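Local coordinates for protein putative exonuclease (Eubacterium rectale, PDB 3L0A) that binds a zinc ion and is probably a hydrolase, perhaps an exonuclease, of the PDDEXK-like superfamily, at residues S134-P137 / G138-I141; K154-K157 / D158-Y161. One frame throughout, in Å; residues are numbered along the deposited sequence.

Contact 1 (S134-P137 / G138-I141); sequences SYIP and GVAI
Ser134 meets Ile141 through its backbone alone, the carbonyl O of Ser134 lying 3.9 Å from C of Ile141. Its hydroxyl OG is hydrogen-bonded instead to Tyr110 O and Gly113 N. Next comes Tyr135, paired with Ile141 as a non-hydrogen-bonded antiparallel pair. With CG set opposite the backbone N (chi1 162°), its ring lies back against the chain that follows, and Pro137 N sits 4.1 Å above the ring plane, over its centre. From there the hydroxyl reaches the turn through a water 3.1 Å from Tyr135 OH; the same water accepts a hydrogen bond from Gly138 N. Ile136 does most of the gripping. Its N gives a nearly straight bond to Ala140 O (2.9 Å), while its O takes two donors: Ala140 N at 3.1 Å, in the carbonyl plane on a lone pair, and Val139 N at 3.0 Å, tilted 34° out of that plane. Its side chain goes to the same face as the methyl of Ala140, and its branch CG2 lies 3.6 Å from CG1 of Val139; the spacing to the other methyl of Val139 is doubtful in the model. Replacing Ile136 by a glycine would probably strip Val139 of its apolar neighbour across the turn and let that valine side chain rotate more freely. Pro137 then turns the chain, its O 3.5 Å from Val139 CG1, and Gly138 follows with a positive phi. The Pro137-Gly138 corner has the backbone angles of a type II beta turn, and Val139 and Ala140 opposite the single residue Ile136 form a classic beta bulge: a tight, bulged beta hairpin joining strands 126-136 and 140-147 of the mixed sheet.

Contact 2 (K154-K157 / D158-Y161); sequences KWVK and DIGY
Trp155 lays its indole over Gly160. From CB the side chain leaves with CG opposite the backbone N (chi1 -178°), which swings the rings across to the second strand. CD2 is 4.1 Å from Gly160 CA and CE3 is nearer, at 3.7 Å. CZ3 makes the closest approach to that same CA, 3.5 Å, and CH2 follows at 3.8 Å, a CH-pi contact over the face of the six-membered ring. CE3 has a second role: as part of the ring edge it points at the face of Tyr161, 3.9 Å above the centre of that phenol. The stack is T-shaped, with ring centroids of Trp155 and Tyr161 5.2 Å apart and planes at 79°. On the other face of the hairpin Val156 CG1 packs 3.7 Å from Ile159 CB, the two side chains running alongside each other toward Tyr31 of a neighbouring loop. Val156 O accepts from two donors, Gly160 N and Ile159 N; Ile159 N lies 3.0 Å from Val156 O, above the carbonyl plane. With Lys157-Asp158 at the corner and Ile159 and Gly160 both opposite Val156, this is a two-stranded beta hairpin closed by a type II turn, with a classic beta bulge beside it.

Contact 1 and contact 2 come in series: strand 140-147, opened by the first hairpin, is followed in the chain by strand 154-156, which begins the second. They do not touch, their centres lying 33 Å apart and their nearest atoms about 23 Å. The first hairpin belongs to the mixed sheet and packs on helix 170-185, whereas the second is a separate two-stranded sheet beside helix 164-167. Neither is part of the zinc site, which is built from Cys36, Cys241, Cys244 and Cys247. In contact 1 the side chain of Val139 is about 4 Å from a bound PE4, a polyether probably from the crystallisation liquor.

Contact 1 (S134-P137 / G138-I141)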
# COMPACT_ATOMS: atom_id res chain seq x y z
N SER A 134 29.10 14.34 -9.64
CA SER A 134 30.05 14.13 -10.76
C SER A 134 30.05 15.37 -11.64
O SER A 134 29.06 15.64 -12.34
CB SER A 134 29.63 12.87 -11.57
OG SER A 134 30.27 12.74 -12.83
N TYR A 135 31.15 16.14 -11.60
CA TYR A 135 31.29 17.43 -12.31
C TYR A 135 32.37 17.28 -13.36
O TYR A 135 33.51 16.94 -13.01
CB TYR A 135 31.64 18.55 -11.31
CG TYR A 135 32.24 19.85 -11.86
CD1 TYR A 135 31.59 20.59 -12.82
CD2 TYR A 135 33.43 20.37 -11.36
CE1 TYR A 135 32.14 21.83 -13.32
CE2 TYR A 135 33.98 21.59 -11.83
CZ TYR A 135 33.33 22.32 -12.81
OH TYR A 135 33.87 23.53 -13.31
N ILE A 136 32.00 17.53 -14.62
CA ILE A 136 32.93 17.47 -15.73
C ILE A 136 33.19 18.91 -16.16
O ILE A 136 32.31 19.55 -16.73
CB ILE A 136 32.37 16.64 -16.92
CG1 ILE A 136 32.10 15.19 -16.51
CG2 ILE A 136 33.36 16.66 -18.07
CD1 ILE A 136 30.95 14.48 -17.30
N PRO A 137 34.39 19.43 -15.86
CA PRO A 137 34.59 20.87 -16.07
C PRO A 137 34.40 21.26 -17.54
O PRO A 137 34.94 20.59 -18.42
CB PRO A 137 36.06 21.12 -15.63
CG PRO A 137 36.37 19.93 -14.71
CD PRO A 137 35.57 18.78 -15.24
N GLY A 138 33.61 22.31 -17.77
CA GLY A 138 33.31 22.78 -19.11
C GLY A 138 32.37 21.92 -19.93
O GLY A 138 32.17 22.20 -21.11
N VAL A 139 31.76 20.89 -19.32
CA VAL A 139 30.81 20.03 -20.06
C VAL A 139 29.48 19.72 -19.33
O VAL A 139 28.41 19.86 -19.92
CB VAL A 139 31.49 18.72 -20.67
CG1 VAL A 139 33.06 18.88 -20.89
CG2 VAL A 139 31.22 17.52 -19.89
N ALA A 140 29.50 19.34 -18.06
CA ALA A 140 28.25 18.93 -17.41
C ALA A 140 28.34 18.79 -15.93
O ALA A 140 29.40 18.52 -15.40
CB ALA A 140 27.76 17.63 -17.99
N ILE A 141 27.17 18.95 -15.31
CA ILE A 141 26.91 18.74 -13.89
C ILE A 141 25.96 17.53 -13.83
O ILE A 141 24.87 17.55 -14.43
CB ILE A 141 26.18 19.96 -13.29
CG1 ILE A 141 26.99 21.24 -13.52
CG2 ILE A 141 25.99 19.78 -11.81
CD1 ILE A 141 26.16 22.53 -13.45
O HOH W 1 32.85 24.62 -16.02

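Contact 2 (K154-K157 / D158-Y161)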
# COMPACT_ATOMS: atom_id res chain seq x y z
N LYS A 154 3.13 11.37 -10.70
CA LYS A 154 2.33 11.61 -9.49
C LYS A 154 1.36 12.79 -9.68
O LYS A 154 1.70 13.83 -10.26
CB LYS A 154 3.21 11.82 -8.25
CG LYS A 154 4.10 10.62 -7.91
CD LYS A 154 4.31 10.41 -6.39
CE LYS A 154 5.46 9.40 -6.01
NZ LYS A 154 5.33 8.01 -6.58
N TRP A 155 0.14 12.59 -9.18
CA TRP A 155 -0.94 13.57 -9.31
C TRP A 155 -0.70 14.74 -8.38
O TRP A 155 -0.44 14.55 -7.19
CB TRP A 155 -2.27 12.91 -8.94
CG TRP A 155 -3.43 13.83 -9.09
CD1 TRP A 155 -4.06 14.51 -8.09
CD2 TRP A 155 -4.07 14.20 -10.31
NE1 TRP A 155 -5.08 15.27 -8.62
CE2 TRP A 155 -5.09 15.11 -9.98
CE3 TRP A 155 -3.88 13.85 -11.64
CZ2 TRP A 155 -5.92 15.67 -10.94
CZ3 TRP A 155 -4.70 14.42 -12.60
CH2 TRP A 155 -5.71 15.32 -12.25
N VAL A 156 -0.78 15.95 -8.91
CA VAL A 156 -0.70 17.16 -8.09
C VAL A 156 -1.99 17.94 -8.30
O VAL A 156 -2.43 18.13 -9.45
CB VAL A 156 0.55 18.02 -8.42
CG1 VAL A 156 0.39 19.43 -7.88
CG2 VAL A 156 1.81 17.38 -7.86
N LYS A 157 -2.58 18.37 -7.18
CA LYS A 157 -3.87 19.05 -7.17
C LYS A 157 -3.85 20.34 -7.97
O LYS A 157 -2.99 21.21 -7.75
CB LYS A 157 -4.36 19.30 -5.74
CG LYS A 157 -5.80 19.80 -5.66
CD LYS A 157 -6.26 20.05 -4.20
CE LYS A 157 -7.13 21.33 -4.10
NZ LYS A 157 -7.54 21.67 -2.69
N ASP A 158 -4.81 20.43 -8.90
CA ASP A 158 -4.99 21.57 -9.83
C ASP A 158 -3.82 21.74 -10.82
O ASP A 158 -3.78 22.72 -11.57
CB ASP A 158 -5.26 22.89 -9.07
CG ASP A 158 -6.44 22.81 -8.05
OD1 ASP A 158 -7.54 22.34 -8.44
OD2 ASP A 158 -6.26 23.22 -6.87
N ILE A 159 -2.89 20.79 -10.83
CA ILE A 159 -1.81 20.73 -11.84
C ILE A 159 -1.92 19.43 -12.68
O ILE A 159 -1.78 19.47 -13.90
CB ILE A 159 -0.38 20.88 -11.19
CG1 ILE A 159 -0.07 22.35 -10.81
CG2 ILE A 159 0.71 20.37 -12.13
CD1 ILE A 159 -0.47 22.78 -9.37
N GLY A 160 -2.18 18.29 -12.03
CA GLY A 160 -2.31 16.99 -12.74
C GLY A 160 -1.04 16.13 -12.64
O GLY A 160 -0.24 16.31 -11.72
N TYR A 161 -0.82 15.23 -13.59
CA TYR A 161 0.31 14.30 -13.51
C TYR A 161 1.65 15.01 -13.71
O TYR A 161 1.86 15.74 -14.68
CB TYR A 161 0.16 13.18 -14.52
CG TYR A 161 -0.86 12.18 -14.09
CD1 TYR A 161 -0.69 11.46 -12.92
CD2 TYR A 161 -2.01 11.96 -14.85
CE1 TYR A 161 -1.63 10.53 -12.49
CE2 TYR A 161 -2.97 11.04 -14.45
CZ TYR A 161 -2.77 10.32 -13.26
OH TYR A 161 -3.72 9.39 -12.84